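Local coordinates for protein polyprenyl synthetase (Nonlabens dokdonensis, PDB 6KD7) that probably makes geranylgeranyl pyrophosphate as a magnesium-dependent prenyltransferase of the FPP/GGPP synthase family and is seen here with pyrophosphate bound, at residues D154-P159 / L237-I242; Y28-Y33 / K96-N101. All blocks are in the same frame, centred on the assembly; numbering follows the deposited sequence.

Contact 1: D154-P159 / L237-I242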
loop_
_atom_site.group_PDB
_atom_site.type_symbol
_atom_site.label_atom_id
_atom_site.label_comp_id
_atom_site.label_asym_id
_atom_site.label_seq_id
_atom_site.Cartn_x
_atom_site.Cartn_y
_atom_site.Cartn_z
ATOM N N ASP A 154 25.842 14.230 -7.431
ATOM C CA ASP A 154 26.105 14.124 -8.886
ATOM C C ASP A 154 27.590 14.404 -9.104
ATOM O O ASP A 154 28.046 14.313 -10.240
ATOM C CB ASP A 154 25.244 15.117 -9.668
ATOM C CG ASP A 154 23.867 15.333 -9.065
ATOM O OD1 ASP A 154 23.056 14.389 -9.106
ATOM O OD2 ASP A 154 23.621 16.441 -8.556
ATOM N N ASP A 155 28.318 14.642 -8.017
ATOM C CA ASP A 155 29.721 15.101 -8.122
ATOM C C ASP A 155 30.682 14.229 -7.301
ATOM O O ASP A 155 31.338 14.782 -6.424
ATOM C CB ASP A 155 29.749 16.535 -7.574
ATOM C CG ASP A 155 28.933 16.760 -6.298
ATOM O OD1 ASP A 155 27.712 16.486 -6.293
ATOM O OD2 ASP A 155 29.511 17.251 -5.323
ATOM N N VAL A 156 30.887 12.963 -7.658
ATOM C CA VAL A 156 31.801 12.111 -6.838
ATOM C C VAL A 156 33.160 11.958 -7.533
ATOM O O VAL A 156 33.182 11.533 -8.672
ATOM C CB VAL A 156 31.175 10.735 -6.556
ATOM C CG1 VAL A 156 32.178 9.797 -5.916
ATOM C CG2 VAL A 156 29.927 10.841 -5.704
ATOM N N SER A 157 34.247 12.294 -6.838
ATOM C CA SER A 157 35.618 12.178 -7.395
ATOM C C SER A 157 36.167 10.761 -7.223
ATOM O O SER A 157 35.707 10.052 -6.341
ATOM C CB SER A 157 36.551 13.182 -6.804
ATOM O OG SER A 157 36.886 12.832 -5.480
ATOM N N VAL A 158 37.132 10.397 -8.060
ATOM C CA VAL A 158 37.787 9.064 -8.013
ATOM C C VAL A 158 38.439 8.903 -6.644
ATOM O O VAL A 158 38.304 7.881 -5.989
ATOM C CB VAL A 158 38.756 8.927 -9.195
ATOM C CG1 VAL A 158 39.590 7.669 -9.101
ATOM C CG2 VAL A 158 37.971 8.939 -10.492
ATOM N N PRO A 159 39.137 9.924 -6.136
ATOM C CA PRO A 159 39.703 9.843 -4.792
ATOM C C PRO A 159 38.642 9.547 -3.735
ATOM O O PRO A 159 38.894 8.740 -2.852
ATOM C CB PRO A 159 40.385 11.197 -4.570
ATOM C CG PRO A 159 40.716 11.660 -5.985
ATOM C CD PRO A 159 39.609 11.103 -6.875
ATOM N N LEU A 237 34.297 2.106 -12.773
ATOM C CA LEU A 237 34.035 1.919 -14.215
ATOM C C LEU A 237 33.277 3.145 -14.745
ATOM O O LEU A 237 33.718 3.707 -15.732
ATOM C CB LEU A 237 33.177 0.656 -14.284
ATOM C CG LEU A 237 33.129 -0.105 -15.599
ATOM C CD1 LEU A 237 34.497 -0.178 -16.240
ATOM C CD2 LEU A 237 32.565 -1.490 -15.370
ATOM N N TYR A 238 32.221 3.585 -14.064
ATOM C CA TYR A 238 31.461 4.783 -14.506
ATOM C C TYR A 238 32.269 6.072 -14.331
ATOM O O TYR A 238 32.312 6.862 -15.257
ATOM C CB TYR A 238 30.143 4.898 -13.742
ATOM C CG TYR A 238 29.404 6.198 -13.926
ATOM C CD1 TYR A 238 29.626 7.268 -13.082
ATOM C CD2 TYR A 238 28.470 6.356 -14.933
ATOM C CE1 TYR A 238 28.945 8.461 -13.233
ATOM C CE2 TYR A 238 27.784 7.542 -15.102
ATOM C CZ TYR A 238 28.022 8.600 -14.247
ATOM O OH TYR A 238 27.359 9.773 -14.394
ATOM N N LEU A 239 32.945 6.220 -13.197
ATOM C CA LEU A 239 33.685 7.465 -12.875
ATOM C C LEU A 239 34.776 7.727 -13.918
ATOM O O LEU A 239 34.973 8.874 -14.259
ATOM C CB LEU A 239 34.262 7.354 -11.462
ATOM C CG LEU A 239 33.238 7.376 -10.331
ATOM C CD1 LEU A 239 33.910 7.172 -8.990
ATOM C CD2 LEU A 239 32.458 8.673 -10.332
ATOM N N LYS A 240 35.437 6.685 -14.403
ATOM C CA LYS A 240 36.527 6.810 -15.405
ATOM C C LYS A 240 35.908 7.038 -16.791
ATOM O O LYS A 240 36.432 7.856 -17.537
ATOM C CB LYS A 240 37.419 5.564 -15.409
ATOM C CG LYS A 240 38.229 5.340 -14.149
ATOM C CD LYS A 240 39.082 6.520 -13.738
ATOM C CE LYS A 240 40.345 6.652 -14.557
ATOM N NZ LYS A 240 41.049 7.895 -14.168
ATOM N N SER A 241 34.821 6.346 -17.109
ATOM C CA SER A 241 34.097 6.499 -18.392
ATOM C C SER A 241 33.673 7.959 -18.605
ATOM O O SER A 241 33.873 8.464 -19.718
ATOM C CB SER A 241 32.973 5.568 -18.444
ATOM O OG SER A 241 33.430 4.232 -18.503
ATOM N N ILE A 242 33.230 8.674 -17.568
ATOM C CA ILE A 242 32.708 10.046 -17.766
ATOM C C ILE A 242 33.851 11.053 -17.834
ATOM O O ILE A 242 33.544 12.229 -17.974
ATOM C CB ILE A 242 31.662 10.436 -16.706
ATOM C CG1 ILE A 242 32.222 10.483 -15.286
ATOM C CG2 ILE A 242 30.451 9.529 -16.834
ATOM C CD1 ILE A 242 31.380 11.309 -14.310
#
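L239 meets V156 and V158 where the short helix 236-241 packs against the loop that leads into helix 158-183. The turn before it is anchored on other parts of the fold, L237 packing on helices 188-215 and 264-281 and the Y238 ring stacking on F255. L239 then carries the contact. Its CG lies anti to the carbonyl carbon (chi1 -69°), and from that position each methyl meets a different atom of V156: CD2 comes within 3.4 Å of V156 O, while CD1 is 4.4 Å from V156 CG1. Lower on the same side chain, CB is met by V158 CG2 at 4.1 Å, the two side chains sliding past each other in opposite directions. K240 adds its aliphatic part, CD lying 4.2 Å from V158 CG2 with the chains at about a right angle; the lysine chain bends at chi2 and chi3, and its NZ forms a salt bridge with E243. S241 OG is hydrogen-bonded to both L237 O and S281 OG. No hydrogen bond joins the two segments, and they bury 186 Å² in all. On the loop side, the S157 side chain caps a backbone N of the helix that follows and S157 N bonds to E160 OE1, a pattern consistent with a capping box. The geometry is that of apolar packing between a short helix and the capped start of a long one, within the largely alpha-helical prenyl synthase fold.

Contact 2: Y28-Y33 / K96-N101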
loop_
_atom_site.group_PDB
_atom_site.type_symbol
_atom_site.label_atom_id
_atom_site.label_comp_id
_atom_site.label_asym_id
_atom_site.label_seq_id
_atom_site.Cartn_x
_atom_site.Cartn_y
_atom_site.Cartn_z
ATOM N N TYR A 28 19.308 -17.326 17.278
ATOM C CA TYR A 28 20.564 -18.010 16.847
ATOM C C TYR A 28 20.348 -18.842 15.572
ATOM O O TYR A 28 21.334 -18.977 14.819
ATOM C CB TYR A 28 21.157 -18.839 17.990
ATOM C CG TYR A 28 21.674 -18.010 19.142
ATOM C CD1 TYR A 28 22.770 -17.169 18.987
ATOM C CD2 TYR A 28 21.096 -18.082 20.399
ATOM C CE1 TYR A 28 23.284 -16.430 20.043
ATOM C CE2 TYR A 28 21.594 -17.332 21.461
ATOM C CZ TYR A 28 22.707 -16.535 21.290
ATOM O OH TYR A 28 23.159 -15.788 22.333
ATOM N N ASP A 29 19.131 -19.292 15.256
ATOM C CA ASP A 29 18.908 -20.075 13.998
ATOM C C ASP A 29 19.447 -19.316 12.789
ATOM O O ASP A 29 20.192 -19.871 11.993
ATOM C CB ASP A 29 17.437 -20.362 13.701
ATOM C CG ASP A 29 16.829 -21.474 14.519
ATOM O OD1 ASP A 29 17.589 -22.166 15.265
ATOM O OD2 ASP A 29 15.583 -21.623 14.405
ATOM N N PRO A 30 19.187 -17.992 12.650
ATOM C CA PRO A 30 19.725 -17.245 11.536
ATOM C C PRO A 30 21.246 -17.125 11.553
ATOM O O PRO A 30 21.824 -16.900 10.497
ATOM C CB PRO A 30 19.041 -15.869 11.617
ATOM C CG PRO A 30 17.911 -16.046 12.567
ATOM C CD PRO A 30 18.374 -17.136 13.522
ATOM N N VAL A 31 21.901 -17.281 12.701
ATOM C CA VAL A 31 23.385 -17.215 12.703
ATOM C C VAL A 31 23.905 -18.470 11.988
ATOM O O VAL A 31 24.779 -18.351 11.120
ATOM C CB VAL A 31 23.948 -17.137 14.124
ATOM C CG1 VAL A 31 25.477 -17.178 14.098
ATOM C CG2 VAL A 31 23.423 -15.916 14.870
ATOM N N HIS A 32 23.413 -19.639 12.361
ATOM C CA HIS A 32 23.828 -20.920 11.714
ATOM C C HIS A 32 23.502 -20.885 10.203
ATOM O O HIS A 32 24.349 -21.283 9.370
ATOM C CB HIS A 32 23.202 -22.099 12.447
ATOM C CG HIS A 32 23.668 -22.169 13.864
ATOM N ND1 HIS A 32 22.805 -21.977 14.949
ATOM C CD2 HIS A 32 24.898 -22.291 14.388
ATOM C CE1 HIS A 32 23.500 -22.041 16.061
ATOM N NE2 HIS A 32 24.768 -22.218 15.746
ATOM N N TYR A 33 22.333 -20.339 9.858
ATOM C CA TYR A 33 21.887 -20.217 8.463
ATOM C C TYR A 33 22.886 -19.375 7.683
ATOM O O TYR A 33 23.363 -19.819 6.643
ATOM C CB TYR A 33 20.481 -19.642 8.409
ATOM C CG TYR A 33 19.938 -19.426 7.019
ATOM C CD1 TYR A 33 19.291 -20.445 6.339
ATOM C CD2 TYR A 33 20.019 -18.190 6.413
ATOM C CE1 TYR A 33 18.744 -20.244 5.083
ATOM C CE2 TYR A 33 19.457 -17.965 5.171
ATOM C CZ TYR A 33 18.803 -18.995 4.495
ATOM O OH TYR A 33 18.272 -18.745 3.256
ATOM N N LYS A 96 14.237 -11.996 4.694
ATOM C CA LYS A 96 13.182 -12.593 3.840
ATOM C C LYS A 96 12.720 -13.930 4.420
ATOM O O LYS A 96 11.528 -14.148 4.472
ATOM C CB LYS A 96 13.708 -12.749 2.417
ATOM C CG LYS A 96 13.737 -11.458 1.628
ATOM C CD LYS A 96 12.525 -10.627 1.907
ATOM C CE LYS A 96 12.051 -9.847 0.708
ATOM N NZ LYS A 96 10.734 -9.232 0.977
ATOM N N LYS A 97 13.658 -14.777 4.836
ATOM C CA LYS A 97 13.334 -16.098 5.427
ATOM C C LYS A 97 12.624 -15.908 6.768
ATOM O O LYS A 97 11.680 -16.628 7.045
ATOM C CB LYS A 97 14.604 -16.927 5.583
ATOM C CG LYS A 97 14.404 -18.271 6.250
ATOM C CD LYS A 97 15.585 -19.177 6.095
ATOM C CE LYS A 97 15.437 -20.452 6.883
ATOM N NZ LYS A 97 14.318 -21.263 6.366
ATOM N N TRP A 98 13.101 -14.963 7.565
ATOM C CA TRP A 98 12.477 -14.658 8.870
ATOM C C TRP A 98 11.754 -13.326 8.704
ATOM O O TRP A 98 10.701 -13.312 8.094
ATOM C CB TRP A 98 13.538 -14.605 9.973
ATOM C CG TRP A 98 13.964 -15.957 10.451
ATOM C CD1 TRP A 98 13.374 -16.707 11.420
ATOM C CD2 TRP A 98 15.070 -16.733 9.967
ATOM N NE1 TRP A 98 14.036 -17.888 11.575
ATOM C CE2 TRP A 98 15.074 -17.937 10.695
ATOM C CE3 TRP A 98 16.048 -16.536 8.990
ATOM C CZ2 TRP A 98 16.024 -18.927 10.480
ATOM C CZ3 TRP A 98 16.979 -17.520 8.775
ATOM C CH2 TRP A 98 16.970 -18.695 9.516
ATOM N N ASP A 99 12.357 -12.256 9.201
ATOM C CA ASP A 99 11.778 -10.896 9.103
ATOM C C ASP A 99 12.884 -9.864 9.344
ATOM O O ASP A 99 13.976 -10.244 9.733
ATOM C CB ASP A 99 10.561 -10.726 10.009
ATOM C CG ASP A 99 10.854 -11.056 11.456
ATOM O OD1 ASP A 99 11.834 -10.572 11.962
ATOM O OD2 ASP A 99 10.100 -11.808 12.037
ATOM N N VAL A 100 12.571 -8.600 9.107
ATOM C CA VAL A 100 13.563 -7.510 9.262
ATOM C C VAL A 100 14.050 -7.434 10.712
ATOM O O VAL A 100 15.235 -7.364 10.901
ATOM C CB VAL A 100 12.956 -6.180 8.795
ATOM C CG1 VAL A 100 13.777 -4.989 9.239
ATOM C CG2 VAL A 100 12.733 -6.167 7.299
ATOM N N ASN A 101 13.144 -7.545 11.673
ATOM C CA ASN A 101 13.473 -7.405 13.107
ATOM C C ASN A 101 14.447 -8.526 13.507
ATOM O O ASN A 101 15.378 -8.263 14.291
ATOM C CB ASN A 101 12.225 -7.400 13.987
ATOM C CG ASN A 101 11.526 -6.062 13.939
ATOM O OD1 ASN A 101 11.972 -5.123 13.281
ATOM N ND2 ASN A 101 10.415 -5.976 14.628
HETATM O O HOH W 1 13.343 -20.032 13.752
#
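An edge-to-face Trp-Tyr pair with a proline CH-pi contact joins helix 25-35 to the turn between helices 94-97 and 100-116, with the W98 indole between P30 and K97. P30 CG sits 3.8 Å from the centroid of the six-membered ring and only 7° off its normal, over the face; K97 CG lies above the opposite face, nearer the rim. The indole edge in turn points at the face of Y33, with centroids 5.4 Å apart and planes at 84°. In Y33 the ring carbon CG stands opposite the backbone N (chi1 178°), which sets the ring beside W98 and K97, and K97 CD lies over the same face, 3.8 Å from the centroid. At the indole edge, one water donates to D29 OD2 (2.8 Å) and accepts from W98 NE1 (3.1 Å), bridging the segments. The Y33 hydroxyl is hydrogen-bonded to E92 O, tying the ring to strand 91-92. Replacing Y33 with an alanine would probably open a gap beside the indole edge, deprive K97 CD and CE of the ring face they lie on and leave E92 O without this partner. The arrangement pins a helix to an interhelical turn of the prenyl synthase fold.

How the contacts relate
Contacts 1 and 2 lie far apart in one chain: their centres are 37 Å from each other and their nearest atoms about 27 Å, so neither touches the other. Along the sequence they are in series, contact 2 closing before contact 1 opens. Each lies peripherally, its centre 21 Å (contact 1) or 22 Å (contact 2) from the centre of the chain. The bound ligands provide a common reference: the side chain of L239 in contact 1 is about 12 Å from a magnesium ion, and that of Y33 in contact 2 about 13 Å from the pyrophosphate. At these distances both are packing outside the first shell of the site.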